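Cytochrome c, class II (Shewanella frigidimarina, PDB 4ULV) binds a covalently attached heme c and the diatomic gases that reach its iron, and is probably able to transfer electrons as other class II cytochromes c do. Local coordinates at residues A20-D25 against S42-N47; A50-P55 against A87-A92; I54-F59 against D80-M85. All blocks are in the same frame, centred on the assembly; numbering follows the deposited sequence.

The three contacts follow one another along the four-helix bundle of a cytochrome c'. Interaction 1 joins helices 5-30 and 38-51; interaction 2 joins segment 50-55 to helix 78-98. The centres of interactions 1 and 2 lie about 12 Å apart, and the two contacts touch where N22 ND2 packs on L51 CD1 at 4.0 Å. Interaction 3 carries on along the loop that leaves helix 38-51, sharing I54 and P55 with interaction 2, with centres about 9 Å apart. Interactions 2 and 3 both border heme c, through F88 and through F59, F81 and M85. Interactions 1 and 3 do not touch (nearest atoms about 7 Å), yet residues of all three contacts meet the second subunit.

Interaction 1 of 3, residues A20-D25 against S42-N47; sequences AYNFGD and STRADN
N22 OD1 is gripped by two donors of helix 38-51. N47 ND2 gives it an almost straight bond of 3.1 Å (N-H...O 171°), and R44 NH1 a more bent one of 3.0 Å. The two reach the oxygen from opposite faces of the N22 amide, each well above or below its plane, while N22 OD1 lies in the amide plane of N47 and close to the guanidinium plane of R44. The amide planes of N22 and N47 are nearly perpendicular. At the other end of N22, ND2 bonds to L18 O one turn back and to Y11 OH of the second subunit, which fixes the flip of the amide.

R44 leans across toward helix 5-30 with its chain bent at chi2, and this brings NE to D25 OD2 at 2.8 Å. This salt bridge arrives from above the carboxylate plane, and the carboxylate and guanidinium planes are almost perpendicular. A water closes the ring, donating to D25 OD2 (2.7 Å) and accepting from R44 NH2 (2.9 Å). D25 OD1 has a second cation, K34. Y21, its ring swung away from its own backbone N, sets CE2 over a guanidinium face, 3.7 Å from R44 NH1; the ring presents its edge, with the planes 89° apart.

Across the dimer interface, E57 of the second subunit takes both R44 NH2 and Y21 OH, so that two carboxylates, D25 and this E57, share and balance the R44 charge and hold the guanidinium in place. The short helical segments run antiparallel at 148°, 8.9 Å apart, in the arrangement of neighbouring helices of a four-helix bundle. F23 and A45, both turned away from this contact, rest on L95 and A96 of helix 78-98; Y21 and N22 also meet Y11 of the second subunit.

Interaction 2 of 3, residues A50-P55 against A87-A92; sequences ALSKIP and AFQDNA. With HEC (heme c), chain C.
S52 CB sits on one face of the F88 ring, 3.9 Å from its centroid, in a CH-pi contact displaced toward the rim, with F88 CE2 the closest ring atom at 3.5 Å. The opposite face of the ring is turned to heme c, whose meso carbon CHC lies over it, also toward the rim. F88 is thus sandwiched between S52 and the heme. Its CB comes within 3.5 Å of heme CMC, while CE1 and CZ, farther out, meet heme CBB; T114 and S117 of helix 104-125 also touch F88. CG of F88 stands anti to the backbone N (chi1 166°), and from there the ring extends from helix 78-98 into the slot between S52 and the heme.

Turned between its own backbone N and carbonyl carbon (chi1 75°), S52 OG lies against helix 78-98, 3.4 Å from Q89 CA and 3.9 Å from A92 CB, while its hydrogen bond goes to A49 O, one turn back. Beyond S52 and F88, Q89 reaches along the S52-K53 backbone with an extended chain. Its amide carbon CD rests on K53 CG at 3.8 Å, the two side chains crossing at about a right angle, and NE2 makes a weak bond to S52 O at 3.5 Å. A water donates to S52 O and accepts, weakly, from Q89 NE2, a second link between the same two groups.

Further out, the type I turn from L51 to I54, closed by I54 N to L51 O, carries the chain out of helix 38-51. The chemistry implies that the grip on F88 rests on dispersion and CH-pi contact, S52 offering its methylene and the heme its carbons, whereas the polar links, both weak on the Q89 NE2 side, probably add little directional hold.

Interaction 3 of 3, residues I54-F59 against D80-M85; sequences IPHEGF and DFDSKM. With HEC (heme c), chain C.
F59 lies in the loop that follows helix 38-51 of this four-helix bundle and meets helix 78-98 beside the heme. CG stands anti to the carbonyl carbon (chi1 -72°), and from CB the ring heads toward F81. CG itself is 3.9 Å from F81 CZ, which sits over the centre of the F59 ring, 3.8 Å from both CD2 and CE2. This is an edge-to-face (T-shaped) pair, the edge of F81 toward the face of F59, centroids 4.8 Å apart and planes at 60°. Farther along, CE2 approaches M85 CE, while CE1 and the tip atom CZ both lie 3.7 Å from heme methyl CMD. R12, a heme-binding residue, adds a cation-pi contact to F59. An alanine at F59 is likely to leave the F81 edge and heme CMD without their aromatic partner and open a gap beside M85 CE.

F81 and M85 complete this heme wall: CBC of the heme lies over one face of F81, and the M85 chain, bent at chi2 and chi3, brings CE to 3.6 Å from that same CBC. H56 CB packs on M85 CG. The H56 ring then spans to helix 78-98, where NE2 donates to D82 OD1 at 2.7 Å; the oxygen lies in the imidazole plane, but the nitrogen stands 57° out of the carboxylate plane.

Interaction 1 of 3, residues A20-D25 against S42-N47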
loop_
_atom_site.group_PDB
_atom_site.type_symbol
_atom_site.label_atom_id
_atom_site.label_comp_id
_atom_site.label_asym_id
_atom_site.label_seq_id
_atom_site.Cartn_x
_atom_site.Cartn_y
_atom_site.Cartn_z
ATOM N N ALA A 20 0.589 4.711 8.194
ATOM C CA ALA A 20 0.783 4.976 9.662
ATOM C C ALA A 20 1.533 3.818 10.314
ATOM O O ALA A 20 2.406 4.009 11.167
ATOM C CB ALA A 20 -0.515 5.225 10.366
ATOM N N TYR A 21 1.229 2.590 9.935
ATOM C CA TYR A 21 1.913 1.451 10.530
ATOM C C TYR A 21 3.424 1.491 10.227
ATOM O O TYR A 21 4.233 1.275 11.112
ATOM C CB TYR A 21 1.318 0.118 10.032
ATOM C CG TYR A 21 2.035 -1.107 10.502
ATOM C CD1 TYR A 21 1.758 -1.680 11.740
ATOM C CD2 TYR A 21 3.091 -1.650 9.737
ATOM C CE1 TYR A 21 2.436 -2.802 12.189
ATOM C CE2 TYR A 21 3.791 -2.773 10.184
ATOM C CZ TYR A 21 3.481 -3.318 11.424
ATOM O OH TYR A 21 4.126 -4.411 11.892
ATOM N N ASN A 22 3.751 1.774 8.988
ATOM C CA ASN A 22 5.143 1.782 8.603
ATOM C C ASN A 22 5.893 2.988 9.150
ATOM O O ASN A 22 6.978 2.820 9.698
ATOM C CB ASN A 22 5.234 1.680 7.054
ATOM C CG ASN A 22 5.033 0.263 6.555
ATOM O OD1 ASN A 22 5.958 -0.525 6.590
ATOM N ND2 ASN A 22 3.795 -0.079 6.207
ATOM N N PHE A 23 5.259 4.144 9.042
ATOM C CA PHE A 23 5.877 5.360 9.565
ATOM C C PHE A 23 6.037 5.279 11.082
ATOM O O PHE A 23 7.033 5.770 11.664
ATOM C CB PHE A 23 5.015 6.557 9.182
ATOM C CG PHE A 23 5.683 7.902 9.410
ATOM C CD1 PHE A 23 6.720 8.291 8.614
ATOM C CD2 PHE A 23 5.211 8.783 10.338
ATOM C CE1 PHE A 23 7.366 9.495 8.780
ATOM C CE2 PHE A 23 5.820 9.991 10.521
ATOM C CZ PHE A 23 6.900 10.365 9.714
ATOM N N GLY A 24 5.050 4.721 11.758
ATOM C CA GLY A 24 5.084 4.507 13.209
ATOM C C GLY A 24 6.171 3.594 13.696
ATOM O O GLY A 24 6.858 3.846 14.675
ATOM N N ASP A 25 6.400 2.526 12.917
ATOM C CA ASP A 25 7.528 1.642 13.220
ATOM C C ASP A 25 8.867 2.323 13.120
ATOM O O ASP A 25 9.759 2.143 13.972
ATOM C CB ASP A 25 7.488 0.349 12.400
ATOM C CG ASP A 25 8.422 -0.699 12.951
ATOM O OD1 ASP A 25 8.189 -1.147 14.093
ATOM O OD2 ASP A 25 9.387 -1.082 12.222
ATOM N N SER A 42 14.904 1.174 6.383
ATOM C CA SER A 42 14.978 1.557 4.972
ATOM C C SER A 42 13.795 1.005 4.158
ATOM O O SER A 42 13.211 1.698 3.398
ATOM C CB SER A 42 16.291 1.062 4.367
ATOM O OG SER A 42 16.285 1.299 2.968
ATOM N N THR A 43 13.510 -0.262 4.365
ATOM C CA THR A 43 12.424 -0.862 3.556
ATOM C C THR A 43 11.034 -0.285 3.981
ATOM O O THR A 43 10.166 -0.103 3.097
ATOM C CB THR A 43 12.518 -2.372 3.539
ATOM O OG1 THR A 43 12.009 -2.843 2.273
ATOM C CG2 THR A 43 11.816 -2.969 4.701
ATOM N N ARG A 44 10.912 0.107 5.246
ATOM C CA ARG A 44 9.731 0.826 5.671
ATOM C C ARG A 44 9.638 2.178 5.029
ATOM O O ARG A 44 8.553 2.631 4.646
ATOM C CB ARG A 44 9.593 0.883 7.188
ATOM C CG ARG A 44 9.342 -0.533 7.754
ATOM C CD ARG A 44 8.455 -0.485 8.904
ATOM N NE ARG A 44 8.491 -1.680 9.654
ATOM C CZ ARG A 44 7.747 -2.745 9.384
ATOM N NH1 ARG A 44 6.974 -2.746 8.321
ATOM N NH2 ARG A 44 7.827 -3.774 10.201
ATOM N N ALA A 45 10.795 2.857 4.909
ATOM C CA ALA A 45 10.765 4.120 4.224
ATOM C C ALA A 45 10.365 3.950 2.759
ATOM O O ALA A 45 9.606 4.769 2.199
ATOM C CB ALA A 45 12.168 4.789 4.325
ATOM N N ASP A 46 10.837 2.886 2.123
ATOM C CA ASP A 46 10.434 2.606 0.733
ATOM C C ASP A 46 8.918 2.288 0.699
ATOM O O ASP A 46 8.217 2.776 -0.181
ATOM C CB ASP A 46 11.251 1.435 0.188
ATOM C CG ASP A 46 12.754 1.766 0.005
ATOM O OD1 ASP A 46 13.027 2.922 -0.319
ATOM O OD2 ASP A 46 13.621 0.895 0.245
ATOM N N ASN A 47 8.403 1.566 1.703
ATOM C CA ASN A 47 6.940 1.318 1.794
ATOM C C ASN A 47 6.184 2.641 1.876
ATOM O O ASN A 47 5.198 2.887 1.177
ATOM C CB ASN A 47 6.589 0.501 2.977
ATOM C CG ASN A 47 7.017 -0.957 2.875
ATOM O OD1 ASN A 47 7.316 -1.438 1.751
ATOM N ND2 ASN A 47 6.989 -1.704 3.951
HETATM O O HOH W 1 9.662 -3.739 12.497
#

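Interaction 2 of 3, residues A50-P55 against A87-A92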
loop_
_atom_site.group_PDB
_atom_site.type_symbol
_atom_site.label_atom_id
_atom_site.label_comp_id
_atom_site.label_asym_id
_atom_site.label_seq_id
_atom_site.Cartn_x
_atom_site.Cartn_y
_atom_site.Cartn_z
ATOM N N ALA A 50 6.175 4.560 -1.453
ATOM C CA ALA A 50 5.247 3.950 -2.433
ATOM C C ALA A 50 3.811 4.178 -2.045
ATOM O O ALA A 50 2.960 4.554 -2.839
ATOM C CB ALA A 50 5.523 2.461 -2.542
ATOM N N LEU A 51 3.525 3.992 -0.761
ATOM C CA LEU A 51 2.162 4.160 -0.223
ATOM C C LEU A 51 1.652 5.557 -0.329
ATOM O O LEU A 51 0.470 5.833 -0.466
ATOM C CB LEU A 51 2.031 3.647 1.203
ATOM C CG LEU A 51 2.096 2.129 1.426
ATOM C CD1 LEU A 51 2.456 1.776 2.876
ATOM C CD2 LEU A 51 0.798 1.396 0.989
ATOM N N SER A 52 2.585 6.534 -0.216
ATOM C CA SER A 52 2.210 7.904 -0.273
ATOM C C SER A 52 1.520 8.323 -1.547
ATOM O O SER A 52 0.783 9.306 -1.593
ATOM C CB SER A 52 3.436 8.816 -0.031
ATOM O OG SER A 52 4.270 8.852 -1.171
ATOM N N LYS A 53 1.758 7.534 -2.606
ATOM C CA LYS A 53 1.163 7.795 -3.890
ATOM C C LYS A 53 -0.260 7.192 -4.084
ATOM O O LYS A 53 -0.862 7.441 -5.112
ATOM C CB LYS A 53 2.063 7.269 -5.002
ATOM C CG LYS A 53 3.439 7.967 -5.047
ATOM C CD LYS A 53 4.280 7.462 -6.171
ATOM C CE LYS A 53 5.261 6.456 -5.671
ATOM N NZ LYS A 53 6.228 6.073 -6.731
ATOM N N ILE A 54 -0.674 6.441 -3.083
ATOM C CA ILE A 54 -1.968 5.652 -3.172
ATOM C C ILE A 54 -3.243 6.442 -2.780
ATOM O O ILE A 54 -4.204 6.431 -3.529
ATOM C CB ILE A 54 -1.848 4.368 -2.390
ATOM C CG1 ILE A 54 -0.734 3.456 -2.885
ATOM C CG2 ILE A 54 -3.190 3.562 -2.381
ATOM C CD1 ILE A 54 -0.788 3.061 -4.270
ATOM N N PRO A 55 -3.262 7.164 -1.652
ATOM C CA PRO A 55 -4.606 7.638 -1.155
ATOM C C PRO A 55 -5.220 8.760 -1.939
ATOM O O PRO A 55 -6.469 8.925 -1.892
ATOM C CB PRO A 55 -4.351 8.116 0.278
ATOM C CG PRO A 55 -2.856 8.418 0.289
ATOM C CD PRO A 55 -2.220 7.395 -0.631
ATOM N N ALA A 87 3.797 17.239 -2.206
ATOM C CA ALA A 87 4.915 17.497 -1.348
ATOM C C ALA A 87 5.184 16.374 -0.393
ATOM O O ALA A 87 6.327 16.008 -0.127
ATOM C CB ALA A 87 4.750 18.802 -0.617
ATOM N N PHE A 88 4.062 15.724 0.056
ATOM C CA PHE A 88 4.236 14.544 0.888
ATOM C C PHE A 88 4.926 13.407 0.111
ATOM O O PHE A 88 5.805 12.731 0.613
ATOM C CB PHE A 88 2.843 14.128 1.474
ATOM C CG PHE A 88 2.799 12.763 2.081
ATOM C CD1 PHE A 88 3.737 12.350 3.015
ATOM C CD2 PHE A 88 1.704 11.904 1.820
ATOM C CE1 PHE A 88 3.656 11.114 3.624
ATOM C CE2 PHE A 88 1.647 10.657 2.418
ATOM C CZ PHE A 88 2.580 10.244 3.329
ATOM N N GLN A 89 4.436 13.151 -1.107
ATOM C CA GLN A 89 5.066 12.109 -1.936
ATOM C C GLN A 89 6.547 12.430 -2.078
ATOM O O GLN A 89 7.381 11.530 -1.981
ATOM C CB GLN A 89 4.374 12.013 -3.318
ATOM C CG GLN A 89 2.905 11.518 -3.238
ATOM C CD GLN A 89 2.156 11.537 -4.564
ATOM O OE1 GLN A 89 2.745 11.789 -5.635
ATOM N NE2 GLN A 89 0.868 11.214 -4.517
ATOM N N ASP A 90 6.869 13.690 -2.314
ATOM C CA ASP A 90 8.281 14.097 -2.459
ATOM C C ASP A 90 9.088 13.862 -1.154
ATOM O O ASP A 90 10.207 13.342 -1.183
ATOM C CB ASP A 90 8.363 15.571 -2.820
ATOM C CG ASP A 90 7.927 15.879 -4.230
ATOM O OD1 ASP A 90 7.892 14.966 -5.129
ATOM O OD2 ASP A 90 7.664 17.106 -4.495
ATOM N N ASN A 91 8.550 14.328 -0.000
ATOM C CA ASN A 91 9.266 14.123 1.216
ATOM C C ASN A 91 9.387 12.682 1.660
ATOM O O ASN A 91 10.372 12.269 2.231
ATOM C CB ASN A 91 8.761 15.075 2.281
ATOM C CG ASN A 91 7.485 14.624 2.965
ATOM O OD1 ASN A 91 7.362 13.472 3.363
ATOM N ND2 ASN A 91 6.554 15.571 3.174
ATOM N N ALA A 92 8.390 11.849 1.317
ATOM C CA ALA A 92 8.502 10.422 1.598
ATOM C C ALA A 92 9.624 9.789 0.753
ATOM O O ALA A 92 10.369 8.950 1.254
ATOM C CB ALA A 92 7.164 9.726 1.332
HETATM FE FE HEC C . -3.341 11.322 6.822
HETATM C CHA HEC C . -6.420 9.955 7.485
HETATM C CHB HEC C . -1.913 9.002 8.805
HETATM C CHC HEC C . -0.288 12.250 5.664
HETATM C CHD HEC C . -4.806 13.574 4.746
HETATM N NA HEC C . -4.080 9.713 7.932
HETATM C C1A HEC C . -5.353 9.313 8.120
HETATM C C2A HEC C . -5.432 8.222 8.996
HETATM C C3A HEC C . -4.153 7.953 9.370
HETATM C C4A HEC C . -3.321 8.896 8.686
HETATM C CMA HEC C . -3.696 6.903 10.324
HETATM C CAA HEC C . -6.719 7.512 9.433
HETATM C CBA HEC C . -7.059 6.383 8.441
HETATM C CGA HEC C . -8.280 5.572 8.864
HETATM O O1A HEC C . -9.393 6.072 8.719
HETATM O O2A HEC C . -8.095 4.423 9.296
HETATM N NB HEC C . -1.401 10.661 7.089
HETATM C C1B HEC C . -0.974 9.780 8.035
HETATM C C2B HEC C . 0.416 9.772 8.220
HETATM C C3B HEC C . 0.830 10.697 7.307
HETATM C C4B HEC C . -0.257 11.241 6.630
HETATM C CMB HEC C . 1.192 9.016 9.221
HETATM C CAB HEC C . 2.241 11.169 7.005
HETATM C CBB HEC C . 3.308 10.081 7.036
HETATM N NC HEC C . -2.623 12.658 5.367
HETATM C C1C HEC C . -1.301 12.973 5.078
HETATM C C2C HEC C . -1.239 14.023 4.143
HETATM C C3C HEC C . -2.547 14.404 3.854
HETATM C C4C HEC C . -3.356 13.516 4.658
HETATM C CMC HEC C . 0.078 14.603 3.617
HETATM C CAC HEC C . -3.071 15.497 2.975
HETATM C CBC HEC C . -2.264 15.969 1.804
HETATM N ND HEC C . -5.292 11.685 6.181
HETATM C C1D HEC C . -5.708 12.707 5.447
HETATM C C2D HEC C . -7.130 12.825 5.415
HETATM C C3D HEC C . -7.576 11.737 6.110
HETATM C C4D HEC C . -6.428 11.084 6.627
HETATM C CMD HEC C . -7.943 13.824 4.701
HETATM C CAD HEC C . -9.002 11.315 6.282
HETATM C CBD HEC C . -9.408 10.171 5.349
HETATM C CGD HEC C . -10.873 9.729 5.524
HETATM O O1D HEC C . -11.295 9.624 6.731
HETATM O O2D HEC C . -11.522 9.588 4.478
HETATM O O HOH W 2 -1.545 9.849 -2.959
#

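Interaction 3 of 3, residues I54-F59 against D80-M85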
loop_
_atom_site.group_PDB
_atom_site.type_symbol
_atom_site.label_atom_id
_atom_site.label_comp_id
_atom_site.label_asym_id
_atom_site.label_seq_id
_atom_site.Cartn_x
_atom_site.Cartn_y
_atom_site.Cartn_z
ATOM N N ILE A 54 -0.674 6.441 -3.083
ATOM C CA ILE A 54 -1.968 5.652 -3.172
ATOM C C ILE A 54 -3.243 6.442 -2.780
ATOM O O ILE A 54 -4.204 6.431 -3.529
ATOM C CB ILE A 54 -1.848 4.368 -2.390
ATOM C CG1 ILE A 54 -0.734 3.456 -2.885
ATOM C CG2 ILE A 54 -3.190 3.562 -2.381
ATOM C CD1 ILE A 54 -0.788 3.061 -4.270
ATOM N N PRO A 55 -3.262 7.164 -1.652
ATOM C CA PRO A 55 -4.606 7.638 -1.155
ATOM C C PRO A 55 -5.220 8.760 -1.939
ATOM O O PRO A 55 -6.469 8.925 -1.892
ATOM C CB PRO A 55 -4.351 8.116 0.278
ATOM C CG PRO A 55 -2.856 8.418 0.289
ATOM C CD PRO A 55 -2.220 7.395 -0.631
ATOM N N HIS A 56 -4.433 9.605 -2.648
ATOM C CA HIS A 56 -5.003 10.738 -3.338
ATOM C C HIS A 56 -6.209 10.352 -4.250
ATOM O O HIS A 56 -7.188 11.122 -4.331
ATOM C CB HIS A 56 -3.923 11.431 -4.148
ATOM C CG HIS A 56 -4.416 12.604 -4.892
ATOM N ND1 HIS A 56 -4.770 12.547 -6.219
ATOM C CD2 HIS A 56 -4.642 13.871 -4.509
ATOM C CE1 HIS A 56 -5.184 13.729 -6.623
ATOM N NE2 HIS A 56 -5.121 14.550 -5.594
ATOM N N GLU A 57 -6.081 9.252 -4.968
ATOM C CA GLU A 57 -7.107 8.765 -5.897
ATOM C C GLU A 57 -8.489 8.657 -5.227
ATOM O O GLU A 57 -9.511 8.826 -5.918
ATOM C CB GLU A 57 -6.683 7.426 -6.444
ATOM C CG GLU A 57 -7.636 6.905 -7.546
ATOM C CD GLU A 57 -7.228 5.630 -8.214
ATOM O OE1 GLU A 57 -6.115 5.106 -7.890
ATOM O OE2 GLU A 57 -7.979 5.204 -9.139
ATOM N N GLY A 58 -8.509 8.372 -3.936
ATOM C CA GLY A 58 -9.790 8.262 -3.250
ATOM C C GLY A 58 -10.531 9.560 -2.977
ATOM O O GLY A 58 -11.691 9.494 -2.542
ATOM N N PHE A 59 -9.910 10.725 -3.145
ATOM C CA PHE A 59 -10.555 11.995 -2.787
ATOM C C PHE A 59 -11.463 12.569 -3.869
ATOM O O PHE A 59 -11.257 13.685 -4.396
ATOM C CB PHE A 59 -9.522 12.986 -2.305
ATOM C CG PHE A 59 -8.975 12.646 -0.942
ATOM C CD1 PHE A 59 -9.635 13.043 0.221
ATOM C CD2 PHE A 59 -7.815 11.840 -0.816
ATOM C CE1 PHE A 59 -9.133 12.667 1.436
ATOM C CE2 PHE A 59 -7.346 11.490 0.433
ATOM C CZ PHE A 59 -8.017 11.919 1.570
ATOM N N ASP A 80 -4.577 23.453 -3.159
ATOM C CA ASP A 80 -3.719 23.409 -1.988
ATOM C C ASP A 80 -3.558 21.989 -1.460
ATOM O O ASP A 80 -2.470 21.576 -1.100
ATOM C CB ASP A 80 -4.187 24.349 -0.867
ATOM C CG ASP A 80 -3.254 24.341 0.334
ATOM O OD1 ASP A 80 -2.070 24.793 0.209
ATOM O OD2 ASP A 80 -3.716 23.837 1.367
ATOM N N PHE A 81 -4.680 21.240 -1.406
ATOM C CA PHE A 81 -4.622 19.861 -1.013
ATOM C C PHE A 81 -3.618 19.039 -1.855
ATOM O O PHE A 81 -2.851 18.226 -1.323
ATOM C CB PHE A 81 -6.035 19.222 -1.074
ATOM C CG PHE A 81 -6.085 17.808 -0.593
ATOM C CD1 PHE A 81 -6.211 17.527 0.743
ATOM C CD2 PHE A 81 -6.087 16.728 -1.497
ATOM C CE1 PHE A 81 -6.305 16.258 1.220
ATOM C CE2 PHE A 81 -6.209 15.431 -1.027
ATOM C CZ PHE A 81 -6.343 15.172 0.321
ATOM N N ASP A 82 -3.746 19.210 -3.166
ATOM C CA ASP A 82 -2.901 18.481 -4.118
ATOM C C ASP A 82 -1.417 18.921 -4.004
ATOM O O ASP A 82 -0.552 18.086 -4.117
ATOM C CB ASP A 82 -3.394 18.684 -5.556
ATOM C CG ASP A 82 -4.723 18.021 -5.822
ATOM O OD1 ASP A 82 -5.199 17.200 -4.983
ATOM O OD2 ASP A 82 -5.292 18.297 -6.922
ATOM N N SER A 83 -1.167 20.208 -3.703
ATOM C CA SER A 83 0.200 20.677 -3.456
ATOM C C SER A 83 0.765 19.983 -2.221
ATOM O O SER A 83 1.850 19.448 -2.248
ATOM C CB SER A 83 0.158 22.176 -3.299
ATOM O OG SER A 83 1.440 22.689 -2.925
ATOM N N LYS A 84 -0.036 19.949 -1.129
ATOM C CA LYS A 84 0.407 19.229 0.089
ATOM C C LYS A 84 0.650 17.732 -0.199
ATOM O O LYS A 84 1.589 17.108 0.286
ATOM C CB LYS A 84 -0.611 19.373 1.250
ATOM C CG LYS A 84 -0.629 20.727 1.857
ATOM C CD LYS A 84 -1.535 20.748 3.116
ATOM C CE LYS A 84 -1.792 22.108 3.746
ATOM N NZ LYS A 84 -0.575 22.917 3.882
ATOM N N MET A 85 -0.284 17.121 -0.932
ATOM C CA MET A 85 -0.118 15.694 -1.223
ATOM C C MET A 85 1.130 15.386 -2.048
ATOM O O MET A 85 1.829 14.425 -1.730
ATOM C CB MET A 85 -1.374 15.142 -1.876
ATOM C CG MET A 85 -1.357 13.615 -2.023
ATOM S SD MET A 85 -1.563 12.767 -0.461
ATOM C CE MET A 85 -3.316 13.026 -0.058
HETATM FE FE HEC C . -3.341 11.322 6.822
HETATM C CHA HEC C . -6.420 9.955 7.485
HETATM C CHB HEC C . -1.913 9.002 8.805
HETATM C CHC HEC C . -0.288 12.250 5.664
HETATM C CHD HEC C . -4.806 13.574 4.746
HETATM N NA HEC C . -4.080 9.713 7.932
HETATM C C1A HEC C . -5.353 9.313 8.120
HETATM C C2A HEC C . -5.432 8.222 8.996
HETATM C C3A HEC C . -4.153 7.953 9.370
HETATM C C4A HEC C . -3.321 8.896 8.686
HETATM C CMA HEC C . -3.696 6.903 10.324
HETATM C CAA HEC C . -6.719 7.512 9.433
HETATM C CBA HEC C . -7.059 6.383 8.441
HETATM C CGA HEC C . -8.280 5.572 8.864
HETATM O O1A HEC C . -9.393 6.072 8.719
HETATM O O2A HEC C . -8.095 4.423 9.296
HETATM N NB HEC C . -1.401 10.661 7.089
HETATM C C1B HEC C . -0.974 9.780 8.035
HETATM C C2B HEC C . 0.416 9.772 8.220
HETATM C C3B HEC C . 0.830 10.697 7.307
HETATM C C4B HEC C . -0.257 11.241 6.630
HETATM C CMB HEC C . 1.192 9.016 9.221
HETATM C CAB HEC C . 2.241 11.169 7.005
HETATM C CBB HEC C . 3.308 10.081 7.036
HETATM N NC HEC C . -2.623 12.658 5.367
HETATM C C1C HEC C . -1.301 12.973 5.078
HETATM C C2C HEC C . -1.239 14.023 4.143
HETATM C C3C HEC C . -2.547 14.404 3.854
HETATM C C4C HEC C . -3.356 13.516 4.658
HETATM C CMC HEC C . 0.078 14.603 3.617
HETATM C CAC HEC C . -3.071 15.497 2.975
HETATM C CBC HEC C . -2.264 15.969 1.804
HETATM N ND HEC C . -5.292 11.685 6.181
HETATM C C1D HEC C . -5.708 12.707 5.447
HETATM C C2D HEC C . -7.130 12.825 5.415
HETATM C C3D HEC C . -7.576 11.737 6.110
HETATM C C4D HEC C . -6.428 11.084 6.627
HETATM C CMD HEC C . -7.943 13.824 4.701
HETATM C CAD HEC C . -9.002 11.315 6.282
HETATM C CBD HEC C . -9.408 10.171 5.349
HETATM C CGD HEC C . -10.873 9.729 5.524
HETATM O O1D HEC C . -11.295 9.624 6.731
HETATM O O2D HEC C . -11.522 9.588 4.478
#